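Local atomic coordinates of protein 1A (Cricket paralysis virus, PDB entry 6C3R), a protein that suppresses antiviral RNA silencing in insect cells by inactivating host AGO2 and by recruiting a cellular ubiquitin ligase complex that promotes AGO2 degradation. Residues Y75-W80 with L117-Q122; L83-V88 with D130-F135. All blocks are in the same frame, centred on the assembly; numbering follows the deposited sequence.

From the N terminus, the chain passes helix 2-16, which carries the BC-box, and helix 53-70 before reaching helix 77-90, which supplies the first segment of both contacts. Residues 75-80 start this helix and 83-88 lie further along it. The chain then runs through the AGO2-binding region 93-101 and strand 104-108 before helix 117-123 closes the loop of interaction 1, with 36 residues between its segments. Helix 129-136 closes interaction 2 across 41 residues. The segments alternate along the chain, so the two loops cross. Together they fasten two successive C-terminal helices to helix 77-90, and F135 stacked on W119 connects the contacts.

Interaction 1: Y75-W80 with L117-Q122; sequences YNFEEW and LDWFQQ
F77 and W80, one turn apart at the start of helix 77-90, both drive a ring edge against the same face of the W119 indole. F77 meets the five-membered ring: its CZ lies 3.7 Å from W119 CD1, and the planes stand at 85° in a T-shaped pair. W80 addresses the six-membered ring, with its CZ3 3.6 Å from W119 CH2 and the planes at 72°, again edge to face. W119 can receive both because its CG lies anti to the backbone N (chi1 -170°), extending the indole from helix 117-123 across the gap between the backbones. F135 stacks on the other face of W119.

The tight part is this face of W119, where the two ring edges land, with W80 on the buried side. There F112 and V108 pack nearby, and W80 NE1 donates to the carbonyl oxygen of I66. A looser extension follows, W80 CH2 lying 4.2 Å from F120 CZ. F77, although stacked with H116, is only partly covered, and beyond it the helix start turns polar. There the N-cap residue N76 uses OD1 to accept from two backbone amides, E78 N at 3.1 Å in the carbonyl plane and E79 N at 3.2 Å from above it. E78 forms a salt bridge with K81 and E79 one with K138.

No hydrogen bond passes between 75-80 and 117-122. The aromatic cluster of F77, W80 and W119 therefore joins the two helices through dispersion and through ring-edge hydrogens directed at the indole π cloud, while the polar bonds of N76 stay within the first turn of helix 77-90.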
ATOM      1  N   TYR A  75      14.403  -3.837 -26.320  1.00 38.13           N
ATOM      2  CA  TYR A  75      13.242  -3.126 -25.852  1.00 36.42           C
ATOM      3  C   TYR A  75      13.652  -1.718 -25.502  1.00 37.53           C
ATOM      4  O   TYR A  75      14.759  -1.478 -25.065  1.00 38.30           O
ATOM      5  CB  TYR A  75      12.607  -3.790 -24.636  1.00 34.65           C
ATOM      6  CG  TYR A  75      11.245  -3.243 -24.306  1.00 33.09           C
ATOM      7  CD1 TYR A  75      10.111  -3.712 -24.958  1.00 33.43           C
ATOM      8  CD2 TYR A  75      11.086  -2.243 -23.366  1.00 32.38           C
ATOM      9  CE1 TYR A  75       8.857  -3.202 -24.673  1.00 33.18           C
ATOM     10  CE2 TYR A  75       9.840  -1.724 -23.073  1.00 32.19           C
ATOM     11  CZ  TYR A  75       8.727  -2.205 -23.730  1.00 32.69           C
ATOM     12  OH  TYR A  75       7.487  -1.699 -23.443  1.00 33.06           O
ATOM     13  N   ASN A  76      12.737  -0.789 -25.700  1.00 38.61           N
ATOM     14  CA  ASN A  76      12.971   0.597 -25.382  1.00 38.94           C
ATOM     15  C   ASN A  76      13.288   0.781 -23.897  1.00 37.59           C
ATOM     16  O   ASN A  76      12.399   0.645 -23.043  1.00 37.44           O
ATOM     17  CB  ASN A  76      11.741   1.397 -25.798  1.00 40.15           C
ATOM     18  CG  ASN A  76      11.964   2.878 -25.727  1.00 41.16           C
ATOM     19  OD1 ASN A  76      12.491   3.411 -24.742  1.00 41.25           O
ATOM     20  ND2 ASN A  76      11.566   3.558 -26.778  1.00 42.48           N
ATOM     21  N   PHE A  77      14.544   1.110 -23.599  1.00 36.74           N
ATOM     22  CA  PHE A  77      15.011   1.147 -22.197  1.00 36.68           C
ATOM     23  C   PHE A  77      14.355   2.208 -21.303  1.00 36.85           C
ATOM     24  O   PHE A  77      14.310   2.042 -20.077  1.00 36.63           O
ATOM     25  CB  PHE A  77      16.530   1.280 -22.127  1.00 36.31           C
ATOM     26  CG  PHE A  77      17.094   1.138 -20.734  1.00 35.84           C
ATOM     27  CD1 PHE A  77      17.078  -0.094 -20.080  1.00 35.55           C
ATOM     28  CD2 PHE A  77      17.645   2.227 -20.076  1.00 35.43           C
ATOM     29  CE1 PHE A  77      17.598  -0.225 -18.792  1.00 35.10           C
ATOM     30  CE2 PHE A  77      18.166   2.091 -18.794  1.00 35.66           C
ATOM     31  CZ  PHE A  77      18.149   0.865 -18.150  1.00 34.76           C
ATOM     32  N   GLU A  78      13.834   3.266 -21.910  1.00 37.52           N
ATOM     33  CA  GLU A  78      13.185   4.343 -21.170  1.00 38.58           C
ATOM     34  C   GLU A  78      11.747   3.967 -20.871  1.00 37.45           C
ATOM     35  O   GLU A  78      11.181   4.289 -19.822  1.00 37.91           O
ATOM     36  CB  GLU A  78      13.229   5.639 -21.991  1.00 40.74           C
ATOM     37  CG  GLU A  78      14.638   6.050 -22.422  1.00 41.86           C
ATOM     38  CD  GLU A  78      15.538   6.379 -21.248  1.00 42.59           C
ATOM     39  OE1 GLU A  78      16.730   6.037 -21.323  1.00 43.04           O
ATOM     40  OE2 GLU A  78      15.056   6.963 -20.245  1.00 43.95           O
ATOM     41  N   GLU A  79      11.146   3.277 -21.811  1.00 37.21           N
ATOM     42  CA  GLU A  79       9.833   2.700 -21.590  1.00 36.93           C
ATOM     43  C   GLU A  79       9.873   1.582 -20.574  1.00 34.65           C
ATOM     44  O   GLU A  79       8.952   1.416 -19.820  1.00 33.23           O
ATOM     45  CB  GLU A  79       9.262   2.204 -22.908  1.00 38.01           C
ATOM     46  CG  GLU A  79       8.965   3.350 -23.859  1.00 39.40           C
ATOM     47  CD  GLU A  79       7.880   4.264 -23.331  1.00 40.18           C
ATOM     48  OE1 GLU A  79       8.035   5.500 -23.418  1.00 42.16           O
ATOM     49  OE2 GLU A  79       6.863   3.749 -22.829  1.00 41.35           O
ATOM     50  N   TRP A  80      10.956   0.817 -20.567  1.00 34.44           N
ATOM     51  CA  TRP A  80      11.172  -0.156 -19.519  1.00 33.40           C
ATOM     52  C   TRP A  80      11.242   0.539 -18.163  1.00 33.32           C
ATOM     53  O   TRP A  80      10.607   0.083 -17.207  1.00 33.88           O
ATOM     54  CB  TRP A  80      12.446  -0.938 -19.761  1.00 32.90           C
ATOM     55  CG  TRP A  80      12.696  -1.984 -18.695  1.00 32.47           C
ATOM     56  CD1 TRP A  80      12.138  -3.223 -18.619  1.00 31.75           C
ATOM     57  CD2 TRP A  80      13.550  -1.861 -17.558  1.00 31.94           C
ATOM     58  NE1 TRP A  80      12.598  -3.879 -17.514  1.00 31.13           N
ATOM     59  CE2 TRP A  80      13.472  -3.061 -16.846  1.00 31.97           C
ATOM     60  CE3 TRP A  80      14.358  -0.847 -17.067  1.00 32.78           C
ATOM     61  CZ2 TRP A  80      14.195  -3.281 -15.666  1.00 32.80           C
ATOM     62  CZ3 TRP A  80      15.080  -1.064 -15.895  1.00 33.49           C
ATOM     63  CH2 TRP A  80      14.996  -2.273 -15.212  1.00 32.70           C
ATOM     64  N   LEU A 117      24.846  -3.062 -16.324  1.00 38.50           N
ATOM     65  CA  LEU A 117      25.539  -3.169 -15.034  1.00 39.49           C
ATOM     66  C   LEU A 117      25.662  -1.842 -14.280  1.00 39.84           C
ATOM     67  O   LEU A 117      25.361  -1.751 -13.099  1.00 39.13           O
ATOM     68  CB  LEU A 117      26.931  -3.767 -15.245  1.00 40.43           C
ATOM     69  CG  LEU A 117      26.948  -5.214 -15.748  1.00 40.09           C
ATOM     70  CD1 LEU A 117      28.330  -5.556 -16.255  1.00 41.36           C
ATOM     71  CD2 LEU A 117      26.524  -6.196 -14.667  1.00 39.61           C
ATOM     72  N   ASP A 118      26.101  -0.810 -14.975  1.00 41.67           N
ATOM     73  CA  ASP A 118      26.231   0.503 -14.361  1.00 43.49           C
ATOM     74  C   ASP A 118      24.895   0.956 -13.804  1.00 41.95           C
ATOM     75  O   ASP A 118      24.827   1.407 -12.665  1.00 42.57           O
ATOM     76  CB  ASP A 118      26.769   1.534 -15.355  1.00 46.06           C
ATOM     77  CG  ASP A 118      28.235   1.305 -15.702  1.00 50.06           C
ATOM     78  OD1 ASP A 118      28.990   0.792 -14.841  1.00 53.45           O
ATOM     79  OD2 ASP A 118      28.646   1.645 -16.839  1.00 52.75           O
ATOM     80  N   TRP A 119      23.834   0.791 -14.592  1.00 40.42           N
ATOM     81  CA  TRP A 119      22.490   1.188 -14.165  1.00 37.98           C
ATOM     82  C   TRP A 119      22.054   0.466 -12.883  1.00 36.92           C
ATOM     83  O   TRP A 119      21.535   1.098 -11.984  1.00 37.70           O
ATOM     84  CB  TRP A 119      21.479   0.975 -15.296  1.00 36.49           C
ATOM     85  CG  TRP A 119      20.145   1.568 -15.011  1.00 35.43           C
ATOM     86  CD1 TRP A 119      19.698   2.792 -15.388  1.00 35.04           C
ATOM     87  CD2 TRP A 119      19.071   0.957 -14.276  1.00 34.96           C
ATOM     88  NE1 TRP A 119      18.422   2.992 -14.931  1.00 34.40           N
ATOM     89  CE2 TRP A 119      18.013   1.886 -14.242  1.00 34.10           C
ATOM     90  CE3 TRP A 119      18.915  -0.281 -13.622  1.00 33.98           C
ATOM     91  CZ2 TRP A 119      16.816   1.619 -13.607  1.00 34.20           C
ATOM     92  CZ3 TRP A 119      17.725  -0.549 -12.987  1.00 33.57           C
ATOM     93  CH2 TRP A 119      16.687   0.393 -12.978  1.00 34.12           C
ATOM     94  N   PHE A 120      22.264  -0.842 -12.807  1.00 36.48           N
ATOM     95  CA  PHE A 120      21.903  -1.619 -11.605  1.00 37.40           C
ATOM     96  C   PHE A 120      22.745  -1.298 -10.377  1.00 38.56           C
ATOM     97  O   PHE A 120      22.309  -1.493  -9.252  1.00 36.75           O
ATOM     98  CB  PHE A 120      21.942  -3.133 -11.874  1.00 36.82           C
ATOM     99  CG  PHE A 120      20.730  -3.614 -12.585  1.00 35.83           C
ATOM    100  CD1 PHE A 120      19.534  -3.746 -11.902  1.00 35.66           C
ATOM    101  CD2 PHE A 120      20.756  -3.857 -13.947  1.00 35.25           C
ATOM    102  CE1 PHE A 120      18.390  -4.142 -12.565  1.00 35.00           C
ATOM    103  CE2 PHE A 120      19.623  -4.255 -14.609  1.00 34.79           C
ATOM    104  CZ  PHE A 120      18.440  -4.397 -13.922  1.00 35.05           C
ATOM    105  N   GLN A 121      23.962  -0.833 -10.624  1.00 41.35           N
ATOM    106  CA  GLN A 121      24.853  -0.356  -9.575  1.00 43.03           C
ATOM    107  C   GLN A 121      24.333   0.986  -8.985  1.00 43.80           C
ATOM    108  O   GLN A 121      24.373   1.192  -7.761  1.00 43.36           O
ATOM    109  CB  GLN A 121      26.277  -0.248 -10.145  1.00 43.72           C
ATOM    110  CG  GLN A 121      27.370  -0.220  -9.100  1.00 45.07           C
ATOM    111  CD  GLN A 121      27.545  -1.551  -8.396  1.00 44.80           C
ATOM    112  OE1 GLN A 121      28.152  -2.475  -8.944  1.00 43.61           O
ATOM    113  NE2 GLN A 121      27.045  -1.645  -7.152  1.00 44.73           N
ATOM    114  N   GLN A 122      23.815   1.871  -9.842  1.00 44.44           N
ATOM    115  CA  GLN A 122      23.192   3.096  -9.364  1.00 46.25           C
ATOM    116  C   GLN A 122      21.858   2.863  -8.677  1.00 46.02           C
ATOM    117  O   GLN A 122      21.593   3.453  -7.626  1.00 47.73           O
ATOM    118  CB  GLN A 122      22.996   4.100 -10.466  1.00 48.17           C
ATOM    119  CG  GLN A 122      22.366   5.418  -9.981  1.00 52.94           C
ATOM    120  CD  GLN A 122      23.051   6.100  -8.775  1.00 55.61           C
ATOM    121  OE1 GLN A 122      24.240   5.885  -8.494  1.00 57.74           O
ATOM    122  NE2 GLN A 122      22.288   6.956  -8.074  1.00 56.67           N
TER

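Interaction 2: L83-V88 with D130-F135; sequences LVWKFV and DECRAF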
ATOM      1  N   LEU A  83       7.941   1.561 -16.706  1.00 30.00           N
ATOM      2  CA  LEU A  83       7.246   0.440 -16.068  1.00 29.67           C
ATOM      3  C   LEU A  83       7.750   0.231 -14.645  1.00 29.45           C
ATOM      4  O   LEU A  83       6.979   0.055 -13.728  1.00 30.07           O
ATOM      5  CB  LEU A  83       7.440  -0.867 -16.843  1.00 29.21           C
ATOM      6  CG  LEU A  83       6.797  -1.066 -18.216  1.00 29.04           C
ATOM      7  CD1 LEU A  83       7.395  -2.270 -18.918  1.00 28.60           C
ATOM      8  CD2 LEU A  83       5.300  -1.224 -18.069  1.00 29.37           C
ATOM      9  N   VAL A  84       9.050   0.281 -14.459  1.00 29.36           N
ATOM     10  CA  VAL A  84       9.594   0.193 -13.118  1.00 29.62           C
ATOM     11  C   VAL A  84       9.031   1.313 -12.240  1.00 30.24           C
ATOM     12  O   VAL A  84       8.708   1.102 -11.091  1.00 29.38           O
ATOM     13  CB  VAL A  84      11.141   0.211 -13.130  1.00 28.86           C
ATOM     14  CG1 VAL A  84      11.683   0.195 -11.722  1.00 28.36           C
ATOM     15  CG2 VAL A  84      11.664  -0.997 -13.892  1.00 29.09           C
ATOM     16  N   TRP A  85       8.948   2.507 -12.796  1.00 32.72           N
ATOM     17  CA  TRP A  85       8.426   3.665 -12.077  1.00 34.43           C
ATOM     18  C   TRP A  85       6.967   3.469 -11.643  1.00 34.03           C
ATOM     19  O   TRP A  85       6.601   3.798 -10.527  1.00 33.29           O
ATOM     20  CB  TRP A  85       8.602   4.933 -12.933  1.00 36.23           C
ATOM     21  CG  TRP A  85       7.926   6.128 -12.340  1.00 38.17           C
ATOM     22  CD1 TRP A  85       6.913   6.861 -12.894  1.00 38.63           C
ATOM     23  CD2 TRP A  85       8.188   6.701 -11.056  1.00 38.75           C
ATOM     24  NE1 TRP A  85       6.529   7.847 -12.033  1.00 39.43           N
ATOM     25  CE2 TRP A  85       7.299   7.783 -10.900  1.00 39.92           C
ATOM     26  CE3 TRP A  85       9.092   6.406 -10.019  1.00 38.48           C
ATOM     27  CZ2 TRP A  85       7.286   8.579  -9.743  1.00 40.30           C
ATOM     28  CZ3 TRP A  85       9.081   7.189  -8.872  1.00 38.62           C
ATOM     29  CH2 TRP A  85       8.185   8.264  -8.743  1.00 39.94           C
ATOM     30  N   LYS A  86       6.151   2.928 -12.535  1.00 34.82           N
ATOM     31  CA  LYS A  86       4.774   2.544 -12.191  1.00 35.00           C
ATOM     32  C   LYS A  86       4.669   1.472 -11.112  1.00 34.45           C
ATOM     33  O   LYS A  86       3.755   1.514 -10.298  1.00 35.27           O
ATOM     34  CB  LYS A  86       4.037   2.056 -13.409  1.00 34.91           C
ATOM     35  CG  LYS A  86       3.622   3.162 -14.336  1.00 36.23           C
ATOM     36  CD  LYS A  86       3.328   2.557 -15.695  1.00 37.57           C
ATOM     37  CE  LYS A  86       2.638   3.530 -16.615  1.00 39.30           C
ATOM     38  NZ  LYS A  86       2.804   3.031 -18.011  1.00 40.89           N
ATOM     39  N   PHE A  87       5.567   0.496 -11.146  1.00 34.39           N
ATOM     40  CA  PHE A  87       5.678  -0.500 -10.086  1.00 33.92           C
ATOM     41  C   PHE A  87       6.011   0.193  -8.780  1.00 35.02           C
ATOM     42  O   PHE A  87       5.306   0.019  -7.805  1.00 36.11           O
ATOM     43  CB  PHE A  87       6.747  -1.547 -10.415  1.00 32.85           C
ATOM     44  CG  PHE A  87       6.850  -2.639  -9.402  1.00 31.99           C
ATOM     45  CD1 PHE A  87       7.692  -2.507  -8.305  1.00 32.20           C
ATOM     46  CD2 PHE A  87       6.097  -3.796  -9.529  1.00 32.21           C
ATOM     47  CE1 PHE A  87       7.786  -3.503  -7.332  1.00 31.91           C
ATOM     48  CE2 PHE A  87       6.198  -4.807  -8.582  1.00 33.15           C
ATOM     49  CZ  PHE A  87       7.034  -4.650  -7.465  1.00 32.50           C
ATOM     50  N   VAL A  88       7.090   0.962  -8.777  1.00 37.23           N
ATOM     51  CA  VAL A  88       7.525   1.745  -7.623  1.00 39.54           C
ATOM     52  C   VAL A  88       6.388   2.636  -7.093  1.00 41.94           C
ATOM     53  O   VAL A  88       6.152   2.661  -5.902  1.00 41.92           O
ATOM     54  CB  VAL A  88       8.786   2.570  -7.976  1.00 40.87           C
ATOM     55  CG1 VAL A  88       9.004   3.734  -7.030  1.00 42.61           C
ATOM     56  CG2 VAL A  88      10.022   1.678  -7.958  1.00 41.17           C
ATOM     57  N   ASP A 130      12.345  11.139  -4.142  1.00 60.35           N
ATOM     58  CA  ASP A 130      12.677  12.226  -5.051  1.00 61.78           C
ATOM     59  C   ASP A 130      13.825  11.863  -5.977  1.00 59.28           C
ATOM     60  O   ASP A 130      13.776  12.172  -7.175  1.00 57.89           O
ATOM     61  CB  ASP A 130      12.997  13.480  -4.251  1.00 66.12           C
ATOM     62  CG  ASP A 130      11.839  13.907  -3.382  1.00 69.46           C
ATOM     63  OD1 ASP A 130      10.902  14.502  -3.947  1.00 72.31           O
ATOM     64  OD2 ASP A 130      11.844  13.613  -2.158  1.00 71.68           O
ATOM     65  N   GLU A 131      14.838  11.192  -5.424  1.00 56.70           N
ATOM     66  CA  GLU A 131      15.938  10.652  -6.232  1.00 56.02           C
ATOM     67  C   GLU A 131      15.467   9.573  -7.201  1.00 53.44           C
ATOM     68  O   GLU A 131      15.865   9.554  -8.365  1.00 51.93           O
ATOM     69  CB  GLU A 131      17.034  10.056  -5.348  1.00 56.33           C
ATOM     70  CG  GLU A 131      18.285   9.657  -6.130  1.00 55.44           C
ATOM     71  CD  GLU A 131      19.299   8.925  -5.290  1.00 55.14           C
ATOM     72  OE1 GLU A 131      19.126   8.855  -4.054  1.00 54.04           O
ATOM     73  OE2 GLU A 131      20.263   8.394  -5.883  1.00 56.41           O
ATOM     74  N   CYS A 132      14.656   8.660  -6.679  1.00 51.46           N
ATOM     75  CA  CYS A 132      14.016   7.615  -7.466  1.00 50.06           C
ATOM     76  C   CYS A 132      13.230   8.124  -8.670  1.00 49.26           C
ATOM     77  O   CYS A 132      13.336   7.574  -9.755  1.00 48.86           O
ATOM     78  CB  CYS A 132      13.078   6.812  -6.578  1.00 50.05           C
ATOM     79  SG  CYS A 132      12.409   5.406  -7.453  1.00 51.20           S
ATOM     80  N   ARG A 133      12.435   9.168  -8.476  1.00 50.62           N
ATOM     81  CA  ARG A 133      11.683   9.768  -9.575  1.00 51.03           C
ATOM     82  C   ARG A 133      12.613  10.321 -10.655  1.00 48.91           C
ATOM     83  O   ARG A 133      12.331  10.182 -11.846  1.00 49.39           O
ATOM     84  CB  ARG A 133      10.722  10.850  -9.056  1.00 54.27           C
ATOM     85  CG  ARG A 133       9.950  11.585 -10.152  1.00 58.15           C
ATOM     86  CD  ARG A 133       8.691  12.291  -9.642  1.00 61.84           C
ATOM     87  NE  ARG A 133       8.947  13.209  -8.517  1.00 65.58           N
ATOM     88  CZ  ARG A 133       8.611  13.007  -7.231  1.00 68.06           C
ATOM     89  NH1 ARG A 133       7.975  11.902  -6.822  1.00 69.61           N
ATOM     90  NH2 ARG A 133       8.914  13.934  -6.325  1.00 69.47           N
ATOM     91  N   ALA A 134      13.717  10.931 -10.241  1.00 47.13           N
ATOM     92  CA  ALA A 134      14.670  11.506 -11.184  1.00 46.71           C
ATOM     93  C   ALA A 134      15.419  10.420 -11.947  1.00 45.13           C
ATOM     94  O   ALA A 134      15.579  10.489 -13.173  1.00 43.44           O
ATOM     95  CB  ALA A 134      15.647  12.411 -10.449  1.00 48.14           C
ATOM     96  N   PHE A 135      15.858   9.413 -11.199  1.00 44.41           N
ATOM     97  CA  PHE A 135      16.524   8.237 -11.746  1.00 43.82           C
ATOM     98  C   PHE A 135      15.709   7.504 -12.802  1.00 43.68           C
ATOM     99  O   PHE A 135      16.253   7.125 -13.840  1.00 45.08           O
ATOM    100  CB  PHE A 135      16.882   7.263 -10.625  1.00 43.24           C
ATOM    101  CG  PHE A 135      17.695   6.078 -11.081  1.00 42.99           C
ATOM    102  CD1 PHE A 135      18.949   6.259 -11.655  1.00 43.49           C
ATOM    103  CD2 PHE A 135      17.220   4.787 -10.914  1.00 41.87           C
ATOM    104  CE1 PHE A 135      19.697   5.180 -12.066  1.00 43.46           C
ATOM    105  CE2 PHE A 135      17.966   3.702 -11.320  1.00 42.33           C
ATOM    106  CZ  PHE A 135      19.213   3.896 -11.896  1.00 43.03           C
TER
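R133 forms a salt bridge through NH2 to D130 OD1 at 3.2 Å, one turn earlier in its own helix, while its aliphatic part lies against W85 on the facing helix. R133 CB sits 3.6 Å from W85 CH2, and CG and CD continue past the same end of the indole. The arginine chain leaves its helix extended and then bends at chi3 (54°), and the guanidinium lies beside D130. R133 NH1 is still 4.1 Å from W85 CH2, but the guanidinium is turned steeply against the indole and does not stack on it. W85 CZ3 also reaches the helix backbone, 3.7 Å from R133 CA.

Segments 83-88 and 130-135, of helices 77-90 and 129-136, run nearly antiparallel, their axes 10.5 Å apart at closest approach and at 157°. C132 is the buried residue of the contact. Its SG touches V88 CG1 at 3.8 Å and approaches W85 CZ3 at 4.0 Å, lying 84° off the ring normal in a sulfur-aromatic contact at the indole edge. L136, one turn beyond C132, packs on V84 and W85, and V126 in the preceding loop also meets the cysteine.

R133 is involved in inhibiting host stress granule formation. On helix 77-90, K86 NZ is hydrogen-bonded to the hydroxyl of Y97 of the second subunit.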